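Local coordinates for phenazine biosynthesis protein PhzF family (Enterococcus faecalis, PDB 1S7J) that belongs to the PhzF family of phenazine biosynthesis proteins and is probably an isomerase, at residues Tyr24-Trp29 with Phe49-Gly54; Leu142-Phe147 with Leu171-Ile176; Ser164-Leu169 with Arg189-Lys194. All blocks are in the same frame, centred on the assembly; numbering follows the deposited sequence.

Interaction 1: residues Tyr24-Trp29 with Phe49-Gly54; sequences YVLEKW and FTVKEG
Val51 is the main bump of this contact, and Trp29 and Leu26 form the hollow that takes it. Its CG2 sits over the centre of the indole six-membered ring, 3.7 Å from the centroid and 14° off the normal, a CH-pi contact. The same methyl touches Leu26 CB at 3.7 Å. Val51 CG1, anti to the backbone N (chi1 -174°), turns instead to the backbone of Leu26 and Glu27. The far corner of the indole fits against Phe49, where Trp29 CZ3 lies 3.7 Å from Phe49 CB. Trp29 NE1 makes a weak hydrogen bond to Glu53 OE2 at the ring edge, with ring and carboxylate planes 87° apart. The Tyr24 and Phe49 rings point the same way, nearly parallel but so offset that they barely overlap. Thr50 N to Tyr24 O and Leu26 N to Thr50 O, both 2.9 Å, make the parallel strand pairing. A water bridges Leu26 O and, weakly, Lys52 N. These strands frame a beta-alpha-beta unit. Its helix 32-42 covers the Tyr24 and Phe49 side through Met35 and Ile38, helix 72-85 covers Val25 and Thr50, and strand 56-62 pairs with the other edge of strand 47-53.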
ATOM      1  N   TYR A  24     -14.356  -6.968  -5.504  1.00 17.73           N
ATOM      2  CA  TYR A  24     -15.496  -7.540  -6.203  1.00 19.63           C
ATOM      3  C   TYR A  24     -15.068  -8.148  -7.506  1.00 23.42           C
ATOM      4  O   TYR A  24     -14.562  -7.432  -8.398  1.00 26.04           O
ATOM      5  CB  TYR A  24     -16.548  -6.480  -6.511  1.00 13.06           C
ATOM      6  CG  TYR A  24     -17.397  -6.065  -5.357  1.00 15.45           C
ATOM      7  CD1 TYR A  24     -16.863  -5.352  -4.290  1.00 17.71           C
ATOM      8  CD2 TYR A  24     -18.764  -6.354  -5.338  1.00 12.50           C
ATOM      9  CE1 TYR A  24     -17.665  -4.927  -3.231  1.00 18.82           C
ATOM     10  CE2 TYR A  24     -19.577  -5.935  -4.292  1.00 14.83           C
ATOM     11  CZ  TYR A  24     -19.027  -5.221  -3.243  1.00 16.70           C
ATOM     12  OH  TYR A  24     -19.828  -4.773  -2.241  1.00 24.13           O
ATOM     13  N   VAL A  25     -15.204  -9.468  -7.637  1.00 21.62           N
ATOM     14  CA  VAL A  25     -14.875 -10.138  -8.882  1.00 21.61           C
ATOM     15  C   VAL A  25     -16.200 -10.274  -9.630  1.00 20.76           C
ATOM     16  O   VAL A  25     -17.060 -11.053  -9.253  1.00 18.12           O
ATOM     17  CB  VAL A  25     -14.235 -11.533  -8.673  1.00 23.60           C
ATOM     18  CG1 VAL A  25     -13.826 -12.114 -10.024  1.00 24.80           C
ATOM     19  CG2 VAL A  25     -13.013 -11.436  -7.773  1.00 22.51           C
ATOM     20  N   LEU A  26     -16.353  -9.455 -10.666  1.00 24.32           N
ATOM     21  CA  LEU A  26     -17.563  -9.414 -11.485  1.00 25.13           C
ATOM     22  C   LEU A  26     -17.425 -10.216 -12.780  1.00 28.95           C
ATOM     23  O   LEU A  26     -16.313 -10.419 -13.285  1.00 23.96           O
ATOM     24  CB  LEU A  26     -17.880  -7.954 -11.849  1.00 26.03           C
ATOM     25  CG  LEU A  26     -17.691  -6.866 -10.791  1.00 22.88           C
ATOM     26  CD1 LEU A  26     -17.731  -5.501 -11.438  1.00 21.19           C
ATOM     27  CD2 LEU A  26     -18.757  -6.994  -9.732  1.00 25.80           C
ATOM     28  N   GLU A  27     -18.554 -10.662 -13.319  1.00 31.98           N
ATOM     29  CA  GLU A  27     -18.551 -11.420 -14.564  1.00 38.78           C
ATOM     30  C   GLU A  27     -18.607 -10.478 -15.770  1.00 39.32           C
ATOM     31  O   GLU A  27     -18.374 -10.886 -16.906  1.00 39.79           O
ATOM     32  CB  GLU A  27     -19.707 -12.429 -14.591  1.00 44.27           C
ATOM     33  CG  GLU A  27     -21.073 -11.859 -14.244  1.00 55.91           C
ATOM     34  CD  GLU A  27     -22.166 -12.922 -14.227  1.00 64.63           C
ATOM     35  OE1 GLU A  27     -21.953 -13.990 -13.610  1.00 65.03           O
ATOM     36  OE2 GLU A  27     -23.237 -12.685 -14.830  1.00 69.08           O
ATOM     37  N   LYS A  28     -18.938  -9.215 -15.489  1.00 37.18           N
ATOM     38  CA  LYS A  28     -19.024  -8.145 -16.482  1.00 37.92           C
ATOM     39  C   LYS A  28     -18.938  -6.807 -15.734  1.00 36.53           C
ATOM     40  O   LYS A  28     -19.064  -6.762 -14.515  1.00 35.75           O
ATOM     41  CB  LYS A  28     -20.327  -8.234 -17.289  1.00 39.85           C
ATOM     42  CG  LYS A  28     -21.587  -8.261 -16.449  1.00 44.76           C
ATOM     43  CD  LYS A  28     -22.827  -8.470 -17.299  1.00 43.35           C
ATOM     44  CE  LYS A  28     -24.073  -8.582 -16.425  1.00 46.72           C
ATOM     45  NZ  LYS A  28     -25.321  -8.676 -17.227  1.00 42.73           N
ATOM     46  N   TRP A  29     -18.686  -5.732 -16.454  1.00 33.85           N
ATOM     47  CA  TRP A  29     -18.567  -4.434 -15.830  1.00 32.94           C
ATOM     48  C   TRP A  29     -19.865  -3.743 -15.435  1.00 34.99           C
ATOM     49  O   TRP A  29     -20.826  -3.692 -16.206  1.00 34.63           O
ATOM     50  CB  TRP A  29     -17.747  -3.499 -16.692  1.00 29.72           C
ATOM     51  CG  TRP A  29     -16.281  -3.735 -16.613  1.00 31.16           C
ATOM     52  CD1 TRP A  29     -15.455  -4.090 -17.632  1.00 31.05           C
ATOM     53  CD2 TRP A  29     -15.441  -3.593 -15.446  1.00 28.72           C
ATOM     54  NE1 TRP A  29     -14.157  -4.174 -17.189  1.00 32.09           N
ATOM     55  CE2 TRP A  29     -14.122  -3.875 -15.853  1.00 33.25           C
ATOM     56  CE3 TRP A  29     -15.679  -3.261 -14.114  1.00 30.51           C
ATOM     57  CZ2 TRP A  29     -13.039  -3.832 -14.963  1.00 29.95           C
ATOM     58  CZ3 TRP A  29     -14.602  -3.221 -13.234  1.00 33.31           C
ATOM     59  CH2 TRP A  29     -13.303  -3.506 -13.666  1.00 34.11           C
ATOM     60  N   PHE A  49     -12.609  -3.540  -8.147  1.00 23.88           N
ATOM     61  CA  PHE A  49     -13.522  -4.293  -8.998  1.00 21.43           C
ATOM     62  C   PHE A  49     -12.699  -4.861 -10.146  1.00 23.42           C
ATOM     63  O   PHE A  49     -11.918  -4.136 -10.770  1.00 19.64           O
ATOM     64  CB  PHE A  49     -14.614  -3.382  -9.560  1.00 21.23           C
ATOM     65  CG  PHE A  49     -15.436  -2.711  -8.517  1.00 18.88           C
ATOM     66  CD1 PHE A  49     -14.969  -1.566  -7.875  1.00 25.71           C
ATOM     67  CD2 PHE A  49     -16.686  -3.212  -8.162  1.00 24.60           C
ATOM     68  CE1 PHE A  49     -15.729  -0.932  -6.899  1.00 25.32           C
ATOM     69  CE2 PHE A  49     -17.452  -2.585  -7.186  1.00 26.63           C
ATOM     70  CZ  PHE A  49     -16.967  -1.438  -6.554  1.00 26.25           C
ATOM     71  N   THR A  50     -12.870  -6.152 -10.434  1.00 21.81           N
ATOM     72  CA  THR A  50     -12.126  -6.790 -11.507  1.00 22.19           C
ATOM     73  C   THR A  50     -13.004  -7.690 -12.367  1.00 22.71           C
ATOM     74  O   THR A  50     -14.018  -8.202 -11.905  1.00 20.59           O
ATOM     75  CB  THR A  50     -10.931  -7.613 -10.939  1.00 22.39           C
ATOM     76  OG1 THR A  50     -10.106  -8.072 -12.008  1.00 24.48           O
ATOM     77  CG2 THR A  50     -11.426  -8.813 -10.145  1.00 20.41           C
ATOM     78  N   VAL A  51     -12.643  -7.813 -13.645  1.00 28.01           N
ATOM     79  CA  VAL A  51     -13.372  -8.674 -14.583  1.00 27.97           C
ATOM     80  C   VAL A  51     -12.375  -9.323 -15.549  1.00 29.73           C
ATOM     81  O   VAL A  51     -11.567  -8.637 -16.191  1.00 26.72           O
ATOM     82  CB  VAL A  51     -14.490  -7.944 -15.365  1.00 33.56           C
ATOM     83  CG1 VAL A  51     -15.348  -8.854 -16.227  1.00 34.78           C
ATOM     84  CG2 VAL A  51     -15.392  -7.125 -14.469  1.00 31.53           C
ATOM     85  N   LYS A  52     -12.399 -10.659 -15.606  1.00 33.85           N
ATOM     86  CA  LYS A  52     -11.503 -11.407 -16.477  1.00 35.33           C
ATOM     87  C   LYS A  52     -11.742 -11.029 -17.931  1.00 37.38           C
ATOM     88  O   LYS A  52     -12.845 -11.195 -18.450  1.00 35.31           O
ATOM     89  CB  LYS A  52     -11.712 -12.915 -16.297  1.00 36.43           C
ATOM     90  CG  LYS A  52     -10.640 -13.782 -16.963  1.00 34.31           C
ATOM     91  CD  LYS A  52     -11.061 -15.239 -17.008  1.00 39.51           C
ATOM     92  CE  LYS A  52      -9.979 -16.130 -17.589  1.00 38.89           C
ATOM     93  NZ  LYS A  52      -8.819 -16.298 -16.666  1.00 44.78           N
ATOM     94  N   GLU A  53     -10.715 -10.459 -18.558  1.00 37.73           N
ATOM     95  CA  GLU A  53     -10.791 -10.067 -19.958  1.00 38.93           C
ATOM     96  C   GLU A  53      -9.701 -10.818 -20.742  1.00 39.70           C
ATOM     97  O   GLU A  53      -8.568 -10.345 -20.893  1.00 37.24           O
ATOM     98  CB  GLU A  53     -10.668  -8.545 -20.106  1.00 39.83           C
ATOM     99  CG  GLU A  53     -11.895  -7.804 -19.555  1.00 43.78           C
ATOM    100  CD  GLU A  53     -11.867  -6.305 -19.811  1.00 41.34           C
ATOM    101  OE1 GLU A  53     -10.765  -5.733 -19.948  1.00 42.99           O
ATOM    102  OE2 GLU A  53     -12.959  -5.697 -19.865  1.00 43.55           O
ATOM    103  N   GLY A  54     -10.074 -11.994 -21.228  1.00 40.97           N
ATOM    104  CA  GLY A  54      -9.155 -12.831 -21.953  1.00 39.78           C
ATOM    105  C   GLY A  54      -8.379 -13.693 -20.976  1.00 39.84           C
ATOM    106  O   GLY A  54      -8.918 -14.645 -20.409  1.00 43.00           O
TER
HETATM  107  O   HOH W   1     -15.086 -12.145 -15.385  1.00 44.57           O

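Interaction 2: residues Leu142-Phe147 with Leu171-Ile176; sequences LGRDLF and LGVGVI
Leu146 and Val175, then Phe147 and Ile176, pair as parallel strands, with Leu146 N bonded to Gly174 O and Leu146 O accepting Ile176 N at 2.8 Å. This is the entry to a parallel strand pair in the diaminopimelate epimerase-like fold of the PhzF family, each strand entered from a loop. The loops are joined too, by Val173 N to Arg144 O at 2.9 Å. Gly172, at a positive phi of 66°, has its CA 3.3 Å from Arg144 O. Leu146 crosses Leu171 at about a right angle. Its CD2 meets Leu171 CB at 3.9 Å, while CD1 lies against Leu171 O. Helix 127-133 adds Tyr129 to both leucines. On the other side of the pair, Ile176 CD1 reaches Phe147 CD1 at 4.1 Å, and helix 207-218 covers both residues. Arg144 bends at chi2 and chi3, which lays its CD on Val173 CG2 and swings the guanidinium back to Asp145. Arg144 NH1 hydrogen-bonds Ser205 OG. Asp145 CG lies at the guanidinium edge, near its plane, with its oxygens on either side. Arg144 NH2 forms a salt bridge to Asp145 OD1 at 2.8 Å. Asp145 OD2 also accepts a weak bond from Gly174 N, 3.1 Å away.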
ATOM      1  N   LEU A 142      13.322  13.637  -1.020  1.00 54.04           N
ATOM      2  CA  LEU A 142      12.069  13.856  -1.729  1.00 56.25           C
ATOM      3  C   LEU A 142      11.908  12.902  -2.917  1.00 56.72           C
ATOM      4  O   LEU A 142      12.885  12.487  -3.541  1.00 55.88           O
ATOM      5  CB  LEU A 142      11.948  15.329  -2.182  1.00 56.95           C
ATOM      6  CG  LEU A 142      10.618  15.957  -2.705  1.00 60.12           C
ATOM      7  CD1 LEU A 142      10.452  15.730  -4.199  1.00 60.42           C
ATOM      8  CD2 LEU A 142       9.398  15.469  -1.919  1.00 60.01           C
ATOM      9  N   GLY A 143      10.675  12.504  -3.137  1.00 55.63           N
ATOM     10  CA  GLY A 143      10.312  11.622  -4.222  1.00 56.37           C
ATOM     11  C   GLY A 143       8.884  12.015  -4.474  1.00 57.77           C
ATOM     12  O   GLY A 143       8.589  13.217  -4.645  1.00 60.67           O
ATOM     13  N   ARG A 144       7.976  11.061  -4.511  1.00 57.76           N
ATOM     14  CA  ARG A 144       6.581  11.401  -4.693  1.00 57.72           C
ATOM     15  C   ARG A 144       6.159  12.053  -3.367  1.00 58.30           C
ATOM     16  O   ARG A 144       5.383  13.016  -3.344  1.00 58.62           O
ATOM     17  CB  ARG A 144       5.728  10.154  -4.969  1.00 58.32           C
ATOM     18  CG  ARG A 144       4.265  10.465  -5.285  1.00 58.59           C
ATOM     19  CD  ARG A 144       3.314   9.847  -4.265  1.00 57.75           C
ATOM     20  NE  ARG A 144       2.912   8.491  -4.633  1.00 62.26           N
ATOM     21  CZ  ARG A 144       2.930   7.427  -3.819  1.00 59.09           C
ATOM     22  NH1 ARG A 144       2.517   6.263  -4.285  1.00 61.60           N
ATOM     23  NH2 ARG A 144       3.375   7.517  -2.578  1.00 55.48           N
ATOM     24  N   ASP A 145       6.733  11.540  -2.268  1.00 58.25           N
ATOM     25  CA  ASP A 145       6.457  12.024  -0.915  1.00 53.95           C
ATOM     26  C   ASP A 145       7.713  12.461  -0.209  1.00 53.20           C
ATOM     27  O   ASP A 145       8.822  12.047  -0.557  1.00 47.60           O
ATOM     28  CB  ASP A 145       5.866  10.899  -0.052  1.00 52.52           C
ATOM     29  CG  ASP A 145       4.949  10.001  -0.800  1.00 51.83           C
ATOM     30  OD1 ASP A 145       5.272   8.799  -0.914  1.00 50.33           O
ATOM     31  OD2 ASP A 145       3.899  10.482  -1.271  1.00 49.37           O
ATOM     32  N   LEU A 146       7.543  13.269   0.833  1.00 54.05           N
ATOM     33  CA  LEU A 146       8.665  13.700   1.637  1.00 54.69           C
ATOM     34  C   LEU A 146       9.155  12.421   2.320  1.00 53.06           C
ATOM     35  O   LEU A 146       8.357  11.523   2.587  1.00 56.28           O
ATOM     36  CB  LEU A 146       8.237  14.760   2.638  1.00 56.52           C
ATOM     37  CG  LEU A 146       8.187  16.147   1.989  1.00 58.53           C
ATOM     38  CD1 LEU A 146       7.332  17.112   2.808  1.00 59.74           C
ATOM     39  CD2 LEU A 146       9.619  16.666   1.807  1.00 57.92           C
ATOM     40  N   PHE A 147      10.426  12.352   2.623  1.00 51.39           N
ATOM     41  CA  PHE A 147      11.000  11.146   3.186  1.00 51.07           C
ATOM     42  C   PHE A 147      11.941  11.496   4.335  1.00 53.03           C
ATOM     43  O   PHE A 147      13.074  11.909   4.108  1.00 53.45           O
ATOM     44  CB  PHE A 147      11.761  10.458   2.040  1.00 49.53           C
ATOM     45  CG  PHE A 147      12.312   9.120   2.361  1.00 44.05           C
ATOM     46  CD1 PHE A 147      11.691   7.972   1.879  1.00 39.54           C
ATOM     47  CD2 PHE A 147      13.500   8.986   3.081  1.00 43.64           C
ATOM     48  CE1 PHE A 147      12.244   6.711   2.097  1.00 37.34           C
ATOM     49  CE2 PHE A 147      14.062   7.730   3.306  1.00 40.35           C
ATOM     50  CZ  PHE A 147      13.429   6.589   2.813  1.00 40.45           C
ATOM     51  N   LEU A 171       6.154  20.555  -0.247  1.00 74.69           N
ATOM     52  CA  LEU A 171       6.678  19.432  -1.025  1.00 73.02           C
ATOM     53  C   LEU A 171       5.930  18.098  -0.851  1.00 72.48           C
ATOM     54  O   LEU A 171       5.319  17.834   0.190  1.00 75.00           O
ATOM     55  CB  LEU A 171       8.161  19.224  -0.707  1.00 70.84           C
ATOM     56  CG  LEU A 171       9.070  20.436  -0.898  1.00 67.97           C
ATOM     57  CD1 LEU A 171      10.501  20.064  -0.572  1.00 65.93           C
ATOM     58  CD2 LEU A 171       8.955  20.935  -2.324  1.00 67.57           C
ATOM     59  N   GLY A 172       6.020  17.260  -1.893  1.00 70.73           N
ATOM     60  CA  GLY A 172       5.401  15.935  -1.882  1.00 67.25           C
ATOM     61  C   GLY A 172       3.883  15.809  -1.835  1.00 65.63           C
ATOM     62  O   GLY A 172       3.148  16.798  -1.808  1.00 66.90           O
ATOM     63  N   VAL A 173       3.429  14.559  -1.901  1.00 62.97           N
ATOM     64  CA  VAL A 173       2.006  14.241  -1.837  1.00 60.56           C
ATOM     65  C   VAL A 173       1.742  13.753  -0.425  1.00 58.22           C
ATOM     66  O   VAL A 173       0.702  14.057   0.178  1.00 59.07           O
ATOM     67  CB  VAL A 173       1.635  13.109  -2.836  1.00 62.62           C
ATOM     68  CG1 VAL A 173       0.142  12.764  -2.725  1.00 60.77           C
ATOM     69  CG2 VAL A 173       1.986  13.527  -4.257  1.00 62.32           C
ATOM     70  N   GLY A 174       2.682  12.985   0.101  1.00 52.96           N
ATOM     71  CA  GLY A 174       2.558  12.463   1.436  1.00 51.18           C
ATOM     72  C   GLY A 174       3.836  12.648   2.209  1.00 49.28           C
ATOM     73  O   GLY A 174       4.693  13.450   1.826  1.00 49.96           O
ATOM     74  N   VAL A 175       3.974  11.914   3.296  1.00 47.00           N
ATOM     75  CA  VAL A 175       5.150  11.984   4.143  1.00 42.88           C
ATOM     76  C   VAL A 175       5.495  10.589   4.639  1.00 41.11           C
ATOM     77  O   VAL A 175       4.625   9.854   5.122  1.00 41.15           O
ATOM     78  CB  VAL A 175       4.910  12.914   5.364  1.00 45.06           C
ATOM     79  CG1 VAL A 175       6.080  12.830   6.337  1.00 42.12           C
ATOM     80  CG2 VAL A 175       4.701  14.351   4.900  1.00 39.33           C
ATOM     81  N   ILE A 176       6.750  10.219   4.495  1.00 40.70           N
ATOM     82  CA  ILE A 176       7.227   8.925   4.921  1.00 37.88           C
ATOM     83  C   ILE A 176       8.213   9.133   6.033  1.00 37.84           C
ATOM     84  O   ILE A 176       8.962  10.107   6.024  1.00 35.98           O
ATOM     85  CB  ILE A 176       7.948   8.175   3.769  1.00 35.34           C
ATOM     86  CG1 ILE A 176       7.011   8.004   2.568  1.00 33.81           C
ATOM     87  CG2 ILE A 176       8.441   6.815   4.257  1.00 38.28           C
ATOM     88  CD1 ILE A 176       7.667   7.362   1.364  1.00 32.84           C
TER

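Interaction 3: residues Ser164-Leu169 with Arg189-Lys194; sequences SALKAL and RTFFPK
Leu166 and Lys167 on the last turn of helix 163-168 meet Phe191 of strand 186-192 and Pro193 of the 3-10 turn that follows. This is helix-on-sheet packing within the epimerase-like fold, where the helix lies against the strand and the short turn after it. Leu166 points at the strand. Its CD1 approaches the Phe191 ring obliquely, 4.0 Å from CD2, and its CB rests against Pro193 CG. Val175, and Ala132 and Leu133 of helix 127-133, also touch Leu166. Lys167 comes next. The proline ring fits against its backbone, with Pro193 CG 3.6 Å from Lys167 N, and Pro193 CB meets Lys167 CB at 3.9 Å. With CG anti to the backbone N (chi1 -179°) and every later torsion extended, the Lys167 chain runs straight past Pro193 O; its CD is 3.7 Å from that oxygen. The Lys194 side chain runs roughly the opposite way, its CE 3.6 Å from Lys167 O. At Leu169 the helix has given way to loop, and the backbone carbonyl there accepts a hydrogen bond from Lys194 NZ. The same ammonium group bonds Gly172 O and, weakly, Leu171 O, so three backbone carbonyls gather round one charge. Lys194 NZ stands 2.8 Å from Leu169 O, tilted 31° from the carbonyl plane.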
ATOM      1  N   SER A 164      -2.641  18.481  10.374  1.00 72.06           N
ATOM      2  CA  SER A 164      -3.044  19.709   9.702  1.00 72.24           C
ATOM      3  C   SER A 164      -1.778  20.494   9.319  1.00 71.22           C
ATOM      4  O   SER A 164      -1.750  21.205   8.309  1.00 71.83           O
ATOM      5  CB  SER A 164      -3.969  20.554  10.592  1.00 71.51           C
ATOM      6  OG  SER A 164      -3.399  20.816  11.860  1.00 69.32           O
ATOM      7  N   ALA A 165      -0.724  20.326  10.120  1.00 68.68           N
ATOM      8  CA  ALA A 165       0.549  20.983   9.872  1.00 68.30           C
ATOM      9  C   ALA A 165       1.264  20.314   8.697  1.00 67.97           C
ATOM     10  O   ALA A 165       1.957  20.977   7.919  1.00 69.98           O
ATOM     11  CB  ALA A 165       1.419  20.931  11.115  1.00 67.59           C
ATOM     12  N   LEU A 166       1.122  18.988   8.599  1.00 66.69           N
ATOM     13  CA  LEU A 166       1.739  18.220   7.520  1.00 63.73           C
ATOM     14  C   LEU A 166       1.067  18.512   6.178  1.00 61.64           C
ATOM     15  O   LEU A 166       1.733  18.592   5.149  1.00 61.55           O
ATOM     16  CB  LEU A 166       1.670  16.713   7.822  1.00 62.60           C
ATOM     17  CG  LEU A 166       2.608  16.113   8.884  1.00 60.92           C
ATOM     18  CD1 LEU A 166       2.276  14.651   9.082  1.00 60.33           C
ATOM     19  CD2 LEU A 166       4.056  16.263   8.458  1.00 55.64           C
ATOM     20  N   LYS A 167      -0.257  18.632   6.197  1.00 62.91           N
ATOM     21  CA  LYS A 167      -1.031  18.922   4.985  1.00 66.91           C
ATOM     22  C   LYS A 167      -0.577  20.249   4.388  1.00 70.47           C
ATOM     23  O   LYS A 167      -0.673  20.469   3.171  1.00 72.59           O
ATOM     24  CB  LYS A 167      -2.525  18.993   5.341  1.00 64.99           C
ATOM     25  CG  LYS A 167      -3.471  19.264   4.170  1.00 63.48           C
ATOM     26  CD  LYS A 167      -4.917  19.206   4.653  1.00 66.44           C
ATOM     27  CE  LYS A 167      -5.913  19.454   3.535  1.00 68.42           C
ATOM     28  NZ  LYS A 167      -7.316  19.306   4.045  1.00 70.80           N
ATOM     29  N   ALA A 168      -0.094  21.131   5.260  1.00 73.64           N
ATOM     30  CA  ALA A 168       0.371  22.452   4.885  1.00 74.70           C
ATOM     31  C   ALA A 168       1.749  22.477   4.212  1.00 76.29           C
ATOM     32  O   ALA A 168       2.056  23.412   3.476  1.00 77.48           O
ATOM     33  CB  ALA A 168       0.361  23.372   6.105  1.00 74.03           C
ATOM     34  N   LEU A 169       2.585  21.475   4.486  1.00 76.09           N
ATOM     35  CA  LEU A 169       3.918  21.424   3.876  1.00 76.31           C
ATOM     36  C   LEU A 169       3.786  21.513   2.350  1.00 76.47           C
ATOM     37  O   LEU A 169       2.851  20.956   1.771  1.00 77.19           O
ATOM     38  CB  LEU A 169       4.640  20.143   4.277  1.00 78.30           C
ATOM     39  CG  LEU A 169       4.734  19.892   5.785  1.00 78.39           C
ATOM     40  CD1 LEU A 169       5.563  18.654   6.044  1.00 80.14           C
ATOM     41  CD2 LEU A 169       5.344  21.089   6.477  1.00 77.77           C
ATOM     42  N   ARG A 189       6.081   4.420   8.338  1.00 37.40           N
ATOM     43  CA  ARG A 189       4.699   4.863   8.569  1.00 35.80           C
ATOM     44  C   ARG A 189       4.477   5.894   7.480  1.00 34.89           C
ATOM     45  O   ARG A 189       5.379   6.670   7.176  1.00 33.41           O
ATOM     46  CB  ARG A 189       4.519   5.496   9.956  1.00 33.26           C
ATOM     47  CG  ARG A 189       4.489   4.504  11.093  1.00 34.80           C
ATOM     48  CD  ARG A 189       4.296   5.189  12.417  1.00 34.15           C
ATOM     49  NE  ARG A 189       3.000   5.864  12.513  1.00 32.26           N
ATOM     50  CZ  ARG A 189       2.543   6.460  13.616  1.00 30.10           C
ATOM     51  NH1 ARG A 189       1.358   7.040  13.606  1.00 18.26           N
ATOM     52  NH2 ARG A 189       3.280   6.485  14.717  1.00 29.70           N
ATOM     53  N   THR A 190       3.309   5.889   6.864  1.00 35.00           N
ATOM     54  CA  THR A 190       3.046   6.832   5.795  1.00 32.81           C
ATOM     55  C   THR A 190       1.798   7.675   6.025  1.00 34.48           C
ATOM     56  O   THR A 190       0.722   7.150   6.325  1.00 35.21           O
ATOM     57  CB  THR A 190       2.986   6.106   4.401  1.00 32.72           C
ATOM     58  OG1 THR A 190       1.843   5.243   4.338  1.00 32.66           O
ATOM     59  CG2 THR A 190       4.253   5.280   4.186  1.00 26.48           C
ATOM     60  N   PHE A 191       1.964   9.002   5.936  1.00 37.39           N
ATOM     61  CA  PHE A 191       0.859   9.937   6.147  1.00 39.14           C
ATOM     62  C   PHE A 191       0.495  10.652   4.854  1.00 38.77           C
ATOM     63  O   PHE A 191       1.365  11.109   4.131  1.00 39.17           O
ATOM     64  CB  PHE A 191       1.239  10.982   7.210  1.00 41.09           C
ATOM     65  CG  PHE A 191       1.992  10.411   8.390  1.00 41.46           C
ATOM     66  CD1 PHE A 191       1.395   9.484   9.238  1.00 42.15           C
ATOM     67  CD2 PHE A 191       3.311  10.790   8.631  1.00 42.03           C
ATOM     68  CE1 PHE A 191       2.108   8.933  10.311  1.00 42.82           C
ATOM     69  CE2 PHE A 191       4.026  10.248   9.697  1.00 42.33           C
ATOM     70  CZ  PHE A 191       3.421   9.316  10.539  1.00 46.33           C
ATOM     71  N   PHE A 192      -0.797  10.762   4.581  1.00 43.63           N
ATOM     72  CA  PHE A 192      -1.270  11.433   3.373  1.00 44.42           C
ATOM     73  C   PHE A 192      -2.446  12.380   3.667  1.00 46.83           C
ATOM     74  O   PHE A 192      -3.528  12.234   3.099  1.00 47.17           O
ATOM     75  CB  PHE A 192      -1.699  10.396   2.323  1.00 41.42           C
ATOM     76  CG  PHE A 192      -0.585   9.504   1.872  1.00 42.27           C
ATOM     77  CD1 PHE A 192      -0.373   8.266   2.479  1.00 42.53           C
ATOM     78  CD2 PHE A 192       0.273   9.902   0.841  1.00 38.66           C
ATOM     79  CE1 PHE A 192       0.679   7.441   2.070  1.00 45.32           C
ATOM     80  CE2 PHE A 192       1.323   9.087   0.430  1.00 40.60           C
ATOM     81  CZ  PHE A 192       1.528   7.855   1.041  1.00 45.53           C
ATOM     82  N   PRO A 193      -2.231  13.388   4.555  1.00 51.28           N
ATOM     83  CA  PRO A 193      -3.306  14.333   4.892  1.00 53.14           C
ATOM     84  C   PRO A 193      -3.756  15.176   3.707  1.00 54.31           C
ATOM     85  O   PRO A 193      -4.900  15.640   3.667  1.00 55.80           O
ATOM     86  CB  PRO A 193      -2.675  15.177   5.991  1.00 51.09           C
ATOM     87  CG  PRO A 193      -1.235  15.176   5.624  1.00 52.21           C
ATOM     88  CD  PRO A 193      -0.991  13.738   5.259  1.00 51.75           C
ATOM     89  N   LYS A 194      -2.851  15.399   2.754  1.00 55.67           N
ATOM     90  CA  LYS A 194      -3.184  16.174   1.563  1.00 57.19           C
ATOM     91  C   LYS A 194      -4.262  15.448   0.757  1.00 58.32           C
ATOM     92  O   LYS A 194      -5.001  16.067  -0.021  1.00 60.38           O
ATOM     93  CB  LYS A 194      -1.951  16.371   0.685  1.00 58.07           C
ATOM     94  CG  LYS A 194      -0.853  17.195   1.315  1.00 60.62           C
ATOM     95  CD  LYS A 194       0.177  17.602   0.270  1.00 65.51           C
ATOM     96  CE  LYS A 194       1.274  18.465   0.870  1.00 68.69           C
ATOM     97  NZ  LYS A 194       2.221  18.970  -0.171  1.00 70.26           N
TER

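How the interactions relate
Interactions 2 and 3 adjoin, with centres about 9 Å apart, and their segments alternate along the chain. Strands 175-180 and 186-192 are neighbours, joined where Val175 N meets Phe191 O at 2.9 Å. The lysine that ends interaction 3 reaches back to the 171-174 loop of interaction 2, which ties the two contacts a second time. Phe192 packs against Asp145. Interaction 1 lies on the opposite side of the chain's centre, its own centre about 34 Å from that of interaction 2 and about 35 Å from that of interaction 3. The predicted active-site Glu46 falls between: its side chain is about 8 Å from that of Phe49 and about 10 Å from that of Arg144. Interaction 3 lies away from this site.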